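Local coordinates for alpha-amylase (Eubacterium rectale DSM 17629, PDB 6AZ5), which probably binds starch-type alpha-glucans through this family 41 carbohydrate-binding module of a surface-anchored bacterial alpha-amylase, at residues H3-Y8 with I56-S61; L25-A30 with K65-K70. All coordinates share one frame; numbering follows the deposited sequence.

How the contacts relate
Contacts 1 and 2 are both antiparallel strand pairings in one beta-sandwich module, and their centres lie about 11 Å apart. Contact 1 joins strands 3-10 and 49-58; contact 2 joins strands 24-29 and 66-72, so the two pairings alternate along the chain. Both are partly buried: each turns an apolar face into the core, where they meet, Ile56 CD1 packing on Met27 SD at 3.5 Å and Ile7 CD1 on Leu25 CD1 at 3.7 Å, and its other face toward solvent. The outer faces differ in chemistry. Contact 1 presents a pair of threonine hydroxyls, whereas contact 2 carries tryptophans and a lysine, a kind of surface that could suit sugar binding.

Contact 1: H3-Y8 with I56-S61; sequences HTFTIY and ITVAGS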
loop_
_atom_site.group_PDB
_atom_site.type_symbol
_atom_site.label_atom_id
_atom_site.label_comp_id
_atom_site.label_asym_id
_atom_site.label_seq_id
_atom_site.Cartn_x
_atom_site.Cartn_y
_atom_site.Cartn_z
ATOM N N HIS A 3 -2.796 -3.813 -15.956
ATOM C CA HIS A 3 -2.852 -4.729 -14.828
ATOM C C HIS A 3 -3.173 -3.983 -13.535
ATOM O O HIS A 3 -2.513 -3.000 -13.191
ATOM C CB HIS A 3 -1.532 -5.483 -14.683
ATOM C CG HIS A 3 -1.429 -6.259 -13.411
ATOM N ND1 HIS A 3 -2.178 -7.394 -13.171
ATOM C CD2 HIS A 3 -0.694 -6.051 -12.296
ATOM C CE1 HIS A 3 -1.894 -7.855 -11.967
ATOM N NE2 HIS A 3 -0.995 -7.067 -11.415
ATOM N N THR A 4 -4.185 -4.458 -12.817
ATOM C CA THR A 4 -4.575 -3.852 -11.546
ATOM C C THR A 4 -4.274 -4.787 -10.375
ATOM O O THR A 4 -4.604 -5.970 -10.414
ATOM C CB THR A 4 -6.073 -3.488 -11.533
ATOM O OG1 THR A 4 -6.324 -2.454 -12.489
ATOM C CG2 THR A 4 -6.493 -2.989 -10.160
ATOM N N PHE A 5 -3.633 -4.257 -9.336
ATOM C CA PHE A 5 -3.437 -5.018 -8.115
ATOM C C PHE A 5 -4.012 -4.263 -6.925
ATOM O O PHE A 5 -4.232 -3.060 -6.985
ATOM C CB PHE A 5 -1.955 -5.329 -7.886
ATOM C CG PHE A 5 -1.078 -4.112 -7.772
ATOM C CD1 PHE A 5 -0.504 -3.543 -8.901
ATOM C CD2 PHE A 5 -0.804 -3.550 -6.533
ATOM C CE1 PHE A 5 0.314 -2.428 -8.800
ATOM C CE2 PHE A 5 0.010 -2.432 -6.424
ATOM C CZ PHE A 5 0.570 -1.872 -7.559
ATOM N N THR A 6 -4.271 -4.995 -5.852
ATOM C CA THR A 6 -4.751 -4.410 -4.615
ATOM C C THR A 6 -3.597 -4.348 -3.628
ATOM O O THR A 6 -2.765 -5.254 -3.580
ATOM C CB THR A 6 -5.912 -5.233 -4.021
ATOM O OG1 THR A 6 -6.976 -5.312 -4.976
ATOM C CG2 THR A 6 -6.430 -4.600 -2.748
ATOM N N ILE A 7 -3.525 -3.277 -2.852
ATOM C CA ILE A 7 -2.535 -3.223 -1.791
ATOM C C ILE A 7 -3.177 -2.821 -0.466
ATOM O O ILE A 7 -3.855 -1.794 -0.360
ATOM C CB ILE A 7 -1.358 -2.277 -2.158
ATOM C CG1 ILE A 7 -0.446 -2.066 -0.954
ATOM C CG2 ILE A 7 -1.859 -0.949 -2.687
ATOM C CD1 ILE A 7 0.941 -1.592 -1.344
ATOM N N TYR A 8 -2.986 -3.683 0.530
ATOM C CA TYR A 8 -3.447 -3.444 1.892
ATOM C C TYR A 8 -2.328 -2.848 2.730
ATOM O O TYR A 8 -1.167 -3.226 2.571
ATOM C CB TYR A 8 -3.918 -4.738 2.553
ATOM C CG TYR A 8 -5.046 -5.462 1.857
ATOM C CD1 TYR A 8 -6.044 -4.774 1.189
ATOM C CD2 TYR A 8 -5.115 -6.849 1.887
ATOM C CE1 TYR A 8 -7.082 -5.450 0.564
ATOM C CE2 TYR A 8 -6.143 -7.531 1.264
ATOM C CZ TYR A 8 -7.120 -6.828 0.601
ATOM O OH TYR A 8 -8.142 -7.506 -0.019
ATOM N N ILE A 56 -4.496 -0.314 -7.658
ATOM C CA ILE A 56 -3.553 0.487 -8.408
ATOM C C ILE A 56 -3.323 -0.159 -9.766
ATOM O O ILE A 56 -3.136 -1.369 -9.867
ATOM C CB ILE A 56 -2.234 0.655 -7.628
ATOM C CG1 ILE A 56 -2.452 1.634 -6.465
ATOM C CG2 ILE A 56 -1.139 1.156 -8.534
ATOM C CD1 ILE A 56 -1.283 1.767 -5.521
ATOM N N THR A 57 -3.385 0.656 -10.810
ATOM C CA THR A 57 -3.295 0.163 -12.172
ATOM C C THR A 57 -1.949 0.525 -12.774
ATOM O O THR A 57 -1.539 1.685 -12.731
ATOM C CB THR A 57 -4.420 0.747 -13.052
ATOM O OG1 THR A 57 -5.692 0.384 -12.505
ATOM C CG2 THR A 57 -4.316 0.232 -14.478
ATOM N N VAL A 58 -1.261 -0.476 -13.316
ATOM C CA VAL A 58 -0.041 -0.244 -14.081
ATOM C C VAL A 58 -0.201 -0.783 -15.503
ATOM O O VAL A 58 -1.063 -1.623 -15.765
ATOM C CB VAL A 58 1.185 -0.902 -13.417
ATOM C CG1 VAL A 58 1.536 -0.186 -12.129
ATOM C CG2 VAL A 58 0.931 -2.378 -13.163
ATOM N N ALA A 59 0.618 -0.278 -16.422
ATOM C CA ALA A 59 0.661 -0.815 -17.776
ATOM C C ALA A 59 1.089 -2.276 -17.726
ATOM O O ALA A 59 1.849 -2.672 -16.835
ATOM C CB ALA A 59 1.611 -0.009 -18.644
ATOM N N GLY A 60 0.599 -3.070 -18.676
ATOM C CA GLY A 60 0.916 -4.488 -18.739
ATOM C C GLY A 60 2.404 -4.756 -18.860
ATOM O O GLY A 60 2.928 -5.699 -18.268
ATOM N N SER A 61 3.093 -3.906 -19.614
ATOM C CA SER A 61 4.526 -4.063 -19.833
ATOM C C SER A 61 5.343 -3.812 -18.564
ATOM O O SER A 61 6.556 -4.017 -18.553
ATOM C CB SER A 61 4.990 -3.122 -20.944
ATOM O OG SER A 61 4.556 -1.798 -20.690
#
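Phe5 and Ile56 face each other as a hydrogen-bonded pair in the antiparallel sheet of this beta-sandwich module, their side chains running side by side into the core. The packed side of the contact is built round the Phe5 ring. With chi1 at 60°, CG stands between the backbone N and the carbonyl carbon, which brings the ring over Ile56. Ile56 CB then lies over one ring face, 4.2 Å from the centroid in a CH-pi contact, while Ile56 CG2 reaches Phe5 CZ at 3.6 Å. Val58 CG1 comes to the ring edge near CE1. Beyond the ring, Ile56 CD1 extends to Ile7 CG2, and Leu100 of strand 99-103 closes on both Phe5 and Ile7.

His3 and Val58 form the next hydrogen-bonded pair, where the bond from His3 N to Val58 O is almost straight, at 176°. Across this pairing the imidazole makes a lighter contact, its CD2 edge meeting Val58 CG2 at 4.1 Å; Val63 and Ile92 also touch the side chain, and its NE2 is hydrogen-bonded to Glu98 OE1.

On the other, solvent-facing side of the sheet, Thr4 and Thr57 make a non-hydrogen-bonded pair whose alpha carbons are 4.3 Å apart. Each hydroxyl lies anti to its own carbonyl carbon, and Thr4 OG1 and Thr57 OG1 share a hydrogen bond of 2.9 Å.

Contact 2: L25-A30 with K65-K70; sequences LWMWNA and KTVGLK
Trp28 folds its indole flat across the backbone of Gly68, the residue paired with it in this antiparallel beta-sheet. A chi1 of 63° carries the side chain from CB back over its own main chain toward the partner strand. CG and CD2 lie by Gly68 O, and CE3 comes within 3.3 Å of that same oxygen. Toward the pyrrole end of the same face, NE1 and CE2 lie over Gly68 CA, as does CZ2, and this carbon sits 3.7 Å from the centroid of the six-membered ring in a CH-pi contact. Farther out, CZ3 meets Leu69 CA, and CH2 at the tip reaches Leu69 N at 3.4 Å and Lys70 CE at 3.9 Å.

The stack depends on the missing side chain of Gly68, since a beta carbon there would collide with CE2. An alanine in place of Trp28 would probably uncover the Gly68-Leu69 peptide and take away one of the aromatic groups beside the Lys70 chain. Trp28 N donates to Gly68 O at 2.8 Å, and Gly68 N returns a bond to Trp28 O. Lys70 NZ forms a salt bridge with Asp87, which also touches Trp28.

The other face of the sheet, with Leu25, Met27, Val67 and Leu69, is apolar: Met27 CG lies on Leu69 CB, and the chain bends at chi3 (78°), bringing CE to Val67 CG1 at 3.7 Å. Strand 24-29 lies between strands 66-72 and 35-44 in the sheet, with strand 88-91 beyond 66-72, and its Leu25 and Met27 pack inward on strand 49-58.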
loop_
_atom_site.group_PDB
_atom_site.type_symbol
_atom_site.label_atom_id
_atom_site.label_comp_id
_atom_site.label_asym_id
_atom_site.label_seq_id
_atom_site.Cartn_x
_atom_site.Cartn_y
_atom_site.Cartn_z
ATOM N N LEU A 25 0.231 6.403 -0.220
ATOM C CA LEU A 25 1.506 5.813 -0.574
ATOM C C LEU A 25 2.212 6.755 -1.528
ATOM O O LEU A 25 1.610 7.224 -2.491
ATOM C CB LEU A 25 1.331 4.447 -1.242
ATOM C CG LEU A 25 0.582 3.331 -0.530
ATOM C CD1 LEU A 25 0.480 2.115 -1.451
ATOM C CD2 LEU A 25 1.271 2.973 0.792
ATOM N N TRP A 26 3.480 7.034 -1.259
ATOM C CA TRP A 26 4.314 7.726 -2.225
ATOM C C TRP A 26 5.051 6.673 -3.042
ATOM O O TRP A 26 5.839 5.905 -2.500
ATOM C CB TRP A 26 5.297 8.664 -1.534
ATOM C CG TRP A 26 5.959 9.603 -2.476
ATOM C CD1 TRP A 26 7.183 9.456 -3.058
ATOM C CD2 TRP A 26 5.428 10.840 -2.960
ATOM N NE1 TRP A 26 7.451 10.531 -3.870
ATOM C CE2 TRP A 26 6.386 11.396 -3.825
ATOM C CE3 TRP A 26 4.232 11.536 -2.742
ATOM C CZ2 TRP A 26 6.188 12.611 -4.478
ATOM C CZ3 TRP A 26 4.039 12.742 -3.383
ATOM C CH2 TRP A 26 5.012 13.267 -4.243
ATOM N N MET A 27 4.789 6.622 -4.342
ATOM C CA MET A 27 5.328 5.535 -5.149
ATOM C C MET A 27 6.132 6.042 -6.333
ATOM O O MET A 27 5.892 7.144 -6.830
ATOM C CB MET A 27 4.191 4.630 -5.628
ATOM C CG MET A 27 3.219 4.239 -4.533
ATOM S SD MET A 27 1.890 3.167 -5.125
ATOM C CE MET A 27 2.744 1.595 -5.227
ATOM N N TRP A 28 7.102 5.238 -6.764
ATOM C CA TRP A 28 7.923 5.568 -7.925
ATOM C C TRP A 28 8.371 4.310 -8.680
ATOM O O TRP A 28 8.258 3.199 -8.165
ATOM C CB TRP A 28 9.133 6.400 -7.505
ATOM C CG TRP A 28 10.093 5.707 -6.579
ATOM C CD1 TRP A 28 11.241 5.070 -6.931
ATOM C CD2 TRP A 28 10.003 5.606 -5.148
ATOM N NE1 TRP A 28 11.868 4.572 -5.819
ATOM C CE2 TRP A 28 11.132 4.889 -4.712
ATOM C CE3 TRP A 28 9.076 6.048 -4.201
ATOM C CZ2 TRP A 28 11.357 4.595 -3.367
ATOM C CZ3 TRP A 28 9.304 5.764 -2.867
ATOM C CH2 TRP A 28 10.434 5.039 -2.462
ATOM N N ASN A 29 8.861 4.506 -9.903
ATOM C CA ASN A 29 9.185 3.429 -10.853
ATOM C C ASN A 29 7.974 2.635 -11.333
ATOM O O ASN A 29 6.887 2.733 -10.770
ATOM C CB ASN A 29 10.216 2.459 -10.267
ATOM C CG ASN A 29 11.507 3.146 -9.892
ATOM O OD1 ASN A 29 12.046 2.921 -8.809
ATOM N ND2 ASN A 29 12.005 4.009 -10.779
ATOM N N ALA A 30 8.187 1.862 -12.397
ATOM C CA ALA A 30 7.157 1.042 -13.031
ATOM C C ALA A 30 5.974 1.881 -13.497
ATOM O O ALA A 30 4.832 1.423 -13.480
ATOM C CB ALA A 30 6.689 -0.066 -12.083
ATOM N N LYS A 65 8.340 -5.516 -12.995
ATOM C CA LYS A 65 9.176 -4.405 -12.551
ATOM C C LYS A 65 9.079 -4.203 -11.043
ATOM O O LYS A 65 8.073 -4.548 -10.417
ATOM C CB LYS A 65 8.786 -3.116 -13.265
ATOM C CG LYS A 65 8.960 -3.149 -14.775
ATOM C CD LYS A 65 9.992 -2.125 -15.224
ATOM C CE LYS A 65 9.720 -1.645 -16.641
ATOM N NZ LYS A 65 9.706 -2.772 -17.610
ATOM N N THR A 66 10.123 -3.635 -10.460
ATOM C CA THR A 66 10.125 -3.347 -9.034
ATOM C C THR A 66 9.588 -1.943 -8.752
ATOM O O THR A 66 9.981 -0.968 -9.391
ATOM C CB THR A 66 11.532 -3.498 -8.445
ATOM O OG1 THR A 66 11.968 -4.850 -8.625
ATOM C CG2 THR A 66 11.538 -3.163 -6.957
ATOM N N VAL A 67 8.671 -1.861 -7.797
ATOM C CA VAL A 67 8.087 -0.593 -7.387
ATOM C C VAL A 67 8.713 -0.099 -6.096
ATOM O O VAL A 67 8.857 -0.862 -5.144
ATOM C CB VAL A 67 6.569 -0.718 -7.181
ATOM C CG1 VAL A 67 6.009 0.525 -6.497
ATOM C CG2 VAL A 67 5.883 -0.977 -8.506
ATOM N N GLY A 68 9.091 1.174 -6.068
ATOM C CA GLY A 68 9.537 1.802 -4.839
ATOM C C GLY A 68 8.367 2.519 -4.201
ATOM O O GLY A 68 7.583 3.156 -4.899
ATOM N N LEU A 69 8.236 2.418 -2.881
ATOM C CA LEU A 69 7.141 3.088 -2.203
ATOM C C LEU A 69 7.386 3.275 -0.711
ATOM O O LEU A 69 8.234 2.619 -0.120
ATOM C CB LEU A 69 5.833 2.316 -2.401
ATOM C CG LEU A 69 5.546 1.201 -1.391
ATOM C CD1 LEU A 69 4.113 0.736 -1.513
ATOM C CD2 LEU A 69 6.500 0.024 -1.564
ATOM N N LYS A 70 6.620 4.178 -0.110
ATOM C CA LYS A 70 6.548 4.285 1.339
ATOM C C LYS A 70 5.221 4.918 1.746
ATOM O O LYS A 70 4.696 5.786 1.053
ATOM C CB LYS A 70 7.730 5.092 1.882
ATOM C CG LYS A 70 7.776 6.515 1.384
ATOM C CD LYS A 70 9.060 7.217 1.813
ATOM C CE LYS A 70 10.261 6.691 1.055
ATOM N NZ LYS A 70 11.457 7.561 1.239
#